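Local coordinates for putative arylalkylamine N-Acetyltransferase 7 (PDB 4FD7), which probably transfers an acetyl group to the amine of its substrate, as a member of the GNAT family of N-acetyltransferases, at residues W30-F41 with L82-E93. Residues are numbered along the deposited sequence; the frame is centred on the assembly and turned at random.
Sequences WYRVQDLPEDRF and LPDRMSLVCFRE
In the antiparallel sheet of the GNAT fold, strand 28-35 lies between strands 14-21 and 88-92, and Y31-D35 pairs antiparallel with L88-R92, Y31 opposite R92; the connection between the pair is largely helical. R32 and Q34 each exchange two backbone bonds with F91 and V89 respectively, and L36 N extends the ladder to S87 O (3.0 Å). R32, Q34 and F91 share one face. With chi1 at 62°, R32 sends out an extended chain, and F91 CB lies over the centre of its guanidinium, 3.7 Å above that plane. R32 NE gives an almost straight bond to Q34 OE1 (2.9 Å) and Q34 NE2 bonds D35 O; together they fix the amide, which meets the F91 ring edge nearly perpendicular to it. R32 NH1 also forms a salt bridge with E93 OE2 (3.2 Å), E93 OE1 another with R17. On the other face, R92 CG makes an off-centre CH-pi contact with the Y31 ring, whose OH reaches K21 O. Beyond the strands, L36 CD2 meets L82 CD2 (3.6 Å), and the F41 ring is sandwiched between L82 CB and E38 CA. R85 grips E38 OE2 side-on, NE at 3.0 Å on the anti lone pair and NH2 at 3.2 Å from above the carboxylate plane.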
# COMPACT_ATOMS: atom_id res chain seq x y z
N TRP A 30 14.02 -18.05 5.27
CA TRP A 30 14.33 -16.79 4.62
C TRP A 30 13.19 -16.38 3.71
O TRP A 30 12.56 -17.22 3.08
CB TRP A 30 15.61 -16.90 3.80
CG TRP A 30 16.84 -16.80 4.60
CD1 TRP A 30 17.58 -17.84 5.10
CD2 TRP A 30 17.52 -15.61 4.97
NE1 TRP A 30 18.67 -17.35 5.78
CE2 TRP A 30 18.66 -15.98 5.72
CE3 TRP A 30 17.28 -14.24 4.76
CZ2 TRP A 30 19.55 -15.05 6.25
CZ3 TRP A 30 18.16 -13.32 5.30
CH2 TRP A 30 19.28 -13.72 6.03
N TYR A 31 12.95 -15.07 3.64
CA TYR A 31 12.00 -14.51 2.71
C TYR A 31 12.71 -13.41 1.92
O TYR A 31 13.76 -12.93 2.34
CB TYR A 31 10.83 -13.85 3.46
CG TYR A 31 9.96 -14.78 4.28
CD1 TYR A 31 8.76 -15.26 3.77
CD2 TYR A 31 10.33 -15.16 5.56
CE1 TYR A 31 7.95 -16.11 4.53
CE2 TYR A 31 9.54 -16.00 6.31
CZ TYR A 31 8.35 -16.47 5.80
OH TYR A 31 7.55 -17.31 6.55
N ARG A 32 12.12 -13.00 0.81
CA ARG A 32 12.64 -11.85 0.09
C ARG A 32 11.49 -10.93 -0.33
O ARG A 32 10.35 -11.39 -0.47
CB ARG A 32 13.43 -12.28 -1.15
CG ARG A 32 12.59 -13.04 -2.18
CD ARG A 32 13.45 -13.52 -3.33
NE ARG A 32 12.65 -14.15 -4.37
CZ ARG A 32 12.27 -15.43 -4.35
NH1 ARG A 32 12.62 -16.21 -3.34
NH2 ARG A 32 11.54 -15.91 -5.35
N VAL A 33 11.82 -9.66 -0.52
CA VAL A 33 10.91 -8.69 -1.12
C VAL A 33 11.57 -8.20 -2.41
O VAL A 33 12.74 -7.80 -2.41
CB VAL A 33 10.67 -7.48 -0.21
CG1 VAL A 33 9.52 -6.62 -0.78
CG2 VAL A 33 10.35 -7.93 1.22
N GLN A 34 10.83 -8.25 -3.52
CA GLN A 34 11.41 -7.94 -4.82
C GLN A 34 10.40 -7.29 -5.75
O GLN A 34 9.20 -7.26 -5.45
CB GLN A 34 11.92 -9.22 -5.49
CG GLN A 34 10.82 -10.26 -5.76
CD GLN A 34 11.24 -11.31 -6.78
OE1 GLN A 34 11.83 -12.34 -6.43
NE2 GLN A 34 10.94 -11.07 -8.04
N ASP A 35 10.89 -6.78 -6.88
CA ASP A 35 10.00 -6.29 -7.94
C ASP A 35 9.02 -7.39 -8.31
O ASP A 35 9.40 -8.57 -8.39
CB ASP A 35 10.79 -5.93 -9.20
CG ASP A 35 11.60 -4.68 -9.06
OD1 ASP A 35 11.12 -3.70 -8.44
OD2 ASP A 35 12.74 -4.67 -9.59
N LEU A 36 7.77 -7.02 -8.52
CA LEU A 36 6.74 -7.97 -8.92
C LEU A 36 6.90 -8.28 -10.41
O LEU A 36 6.75 -7.39 -11.24
CB LEU A 36 5.35 -7.37 -8.67
CG LEU A 36 4.19 -8.21 -9.18
CD1 LEU A 36 4.04 -9.48 -8.34
CD2 LEU A 36 2.87 -7.41 -9.17
N PRO A 37 7.23 -9.55 -10.75
CA PRO A 37 7.41 -9.92 -12.16
C PRO A 37 6.12 -9.76 -12.94
O PRO A 37 5.04 -9.98 -12.40
CB PRO A 37 7.82 -11.40 -12.08
CG PRO A 37 8.38 -11.59 -10.70
CD PRO A 37 7.54 -10.67 -9.84
N GLU A 38 6.23 -9.38 -14.20
CA GLU A 38 5.03 -9.17 -15.01
C GLU A 38 4.13 -10.41 -15.05
O GLU A 38 2.91 -10.29 -14.95
CB GLU A 38 5.40 -8.71 -16.42
CG GLU A 38 6.11 -7.35 -16.47
CD GLU A 38 5.32 -6.31 -17.26
OE1 GLU A 38 4.24 -6.68 -17.78
OE2 GLU A 38 5.76 -5.14 -17.34
N ASP A 39 4.73 -11.60 -15.14
CA ASP A 39 3.93 -12.82 -15.27
C ASP A 39 3.28 -13.23 -13.95
O ASP A 39 2.66 -14.29 -13.86
CB ASP A 39 4.78 -13.98 -15.82
CG ASP A 39 5.91 -14.37 -14.89
OD1 ASP A 39 6.13 -13.68 -13.88
OD2 ASP A 39 6.59 -15.38 -15.18
N ARG A 40 3.44 -12.41 -12.91
CA ARG A 40 2.71 -12.63 -11.67
C ARG A 40 1.68 -11.52 -11.40
O ARG A 40 1.02 -11.50 -10.34
CB ARG A 40 3.67 -12.73 -10.49
CG ARG A 40 4.80 -13.74 -10.67
CD ARG A 40 4.31 -15.16 -10.95
NE ARG A 40 3.37 -15.70 -9.95
CZ ARG A 40 3.71 -16.23 -8.77
NH1 ARG A 40 2.76 -16.68 -7.96
NH2 ARG A 40 4.98 -16.31 -8.38
N PHE A 41 1.54 -10.59 -12.35
CA PHE A 41 0.59 -9.49 -12.16
C PHE A 41 -0.80 -9.98 -11.75
O PHE A 41 -1.34 -9.55 -10.73
CB PHE A 41 0.50 -8.60 -13.41
CG PHE A 41 1.63 -7.61 -13.55
CD1 PHE A 41 2.71 -7.62 -12.67
CD2 PHE A 41 1.61 -6.65 -14.54
CE1 PHE A 41 3.74 -6.70 -12.79
CE2 PHE A 41 2.62 -5.72 -14.67
CZ PHE A 41 3.70 -5.75 -13.79
N LEU A 82 0.12 -1.17 -12.09
CA LEU A 82 1.16 -2.21 -12.24
C LEU A 82 2.24 -1.96 -13.31
O LEU A 82 3.41 -2.24 -13.05
CB LEU A 82 0.53 -3.59 -12.47
CG LEU A 82 -0.26 -4.13 -11.27
CD1 LEU A 82 -1.23 -5.20 -11.73
CD2 LEU A 82 0.70 -4.70 -10.24
N PRO A 83 1.86 -1.43 -14.49
CA PRO A 83 2.89 -1.21 -15.53
C PRO A 83 3.95 -0.19 -15.16
O PRO A 83 4.89 -0.04 -15.96
CB PRO A 83 2.08 -0.66 -16.71
CG PRO A 83 0.70 -1.17 -16.50
CD PRO A 83 0.51 -1.16 -15.02
N ASP A 84 3.80 0.53 -14.04
CA ASP A 84 4.84 1.47 -13.64
C ASP A 84 6.05 0.69 -13.12
O ASP A 84 7.11 1.27 -12.95
CB ASP A 84 4.34 2.44 -12.57
CG ASP A 84 3.22 3.35 -13.09
OD1 ASP A 84 3.03 3.43 -14.32
OD2 ASP A 84 2.55 4.01 -12.26
N ARG A 85 5.87 -0.61 -12.88
CA ARG A 85 6.98 -1.48 -12.44
C ARG A 85 7.57 -0.99 -11.12
O ARG A 85 8.79 -0.89 -10.94
CB ARG A 85 8.04 -1.62 -13.53
CG ARG A 85 7.58 -2.46 -14.72
CD ARG A 85 8.76 -2.93 -15.57
NE ARG A 85 8.33 -3.75 -16.70
CZ ARG A 85 9.15 -4.31 -17.58
NH1 ARG A 85 10.47 -4.17 -17.45
NH2 ARG A 85 8.66 -5.02 -18.58
N MET A 86 6.69 -0.68 -10.19
CA MET A 86 7.16 -0.24 -8.89
C MET A 86 6.58 -1.10 -7.78
O MET A 86 6.96 -0.94 -6.63
CB MET A 86 6.82 1.25 -8.65
CG MET A 86 7.60 2.22 -9.57
SD MET A 86 9.38 2.27 -9.24
CE MET A 86 9.41 3.06 -7.64
N SER A 87 5.69 -2.03 -8.12
CA SER A 87 5.02 -2.80 -7.08
C SER A 87 5.89 -3.91 -6.49
O SER A 87 6.72 -4.50 -7.19
CB SER A 87 3.67 -3.33 -7.55
OG SER A 87 2.81 -2.25 -7.85
N LEU A 88 5.70 -4.17 -5.20
CA LEU A 88 6.60 -5.08 -4.48
C LEU A 88 5.92 -6.37 -4.02
O LEU A 88 4.75 -6.36 -3.65
CB LEU A 88 7.21 -4.33 -3.30
CG LEU A 88 8.15 -3.18 -3.69
CD1 LEU A 88 8.61 -2.43 -2.46
CD2 LEU A 88 9.34 -3.75 -4.45
N VAL A 89 6.66 -7.48 -4.04
CA VAL A 89 6.07 -8.77 -3.67
C VAL A 89 7.02 -9.52 -2.74
O VAL A 89 8.24 -9.40 -2.86
CB VAL A 89 5.75 -9.63 -4.93
CG1 VAL A 89 7.02 -9.99 -5.74
CG2 VAL A 89 5.02 -10.92 -4.54
N CYS A 90 6.45 -10.28 -1.81
CA CYS A 90 7.25 -11.08 -0.87
C CYS A 90 7.10 -12.56 -1.18
O CYS A 90 5.98 -13.07 -1.37
CB CYS A 90 6.81 -10.81 0.58
SG CYS A 90 7.71 -11.73 1.88
N PHE A 91 8.23 -13.25 -1.24
CA PHE A 91 8.22 -14.72 -1.40
C PHE A 91 9.01 -15.35 -0.28
O PHE A 91 9.97 -14.76 0.22
CB PHE A 91 8.87 -15.15 -2.73
CG PHE A 91 8.14 -14.69 -3.96
CD1 PHE A 91 6.86 -15.14 -4.24
CD2 PHE A 91 8.76 -13.82 -4.86
CE1 PHE A 91 6.19 -14.73 -5.41
CE2 PHE A 91 8.10 -13.39 -6.02
CZ PHE A 91 6.82 -13.85 -6.30
N ARG A 92 8.61 -16.55 0.11
CA ARG A 92 9.41 -17.39 0.99
C ARG A 92 10.36 -18.21 0.11
O ARG A 92 9.94 -18.77 -0.90
CB ARG A 92 8.48 -18.33 1.76
CG ARG A 92 9.16 -19.18 2.83
CD ARG A 92 8.08 -19.94 3.58
NE ARG A 92 7.16 -20.58 2.65
CZ ARG A 92 6.97 -21.89 2.57
NH1 ARG A 92 7.61 -22.70 3.40
NH2 ARG A 92 6.12 -22.39 1.68
N GLU A 93 11.64 -18.26 0.48
CA GLU A 93 12.63 -19.05 -0.26
C GLU A 93 12.17 -20.50 -0.31
O GLU A 93 11.93 -21.11 0.72
CB GLU A 93 14.00 -19.00 0.41
CG GLU A 93 14.57 -17.61 0.59
CD GLU A 93 14.83 -16.89 -0.70
OE1 GLU A 93 14.83 -15.64 -0.67
OE2 GLU A 93 15.06 -17.57 -1.74
O HOH W 1 15.72 -13.94 1.01
O HOH W 2 8.42 -3.44 -9.33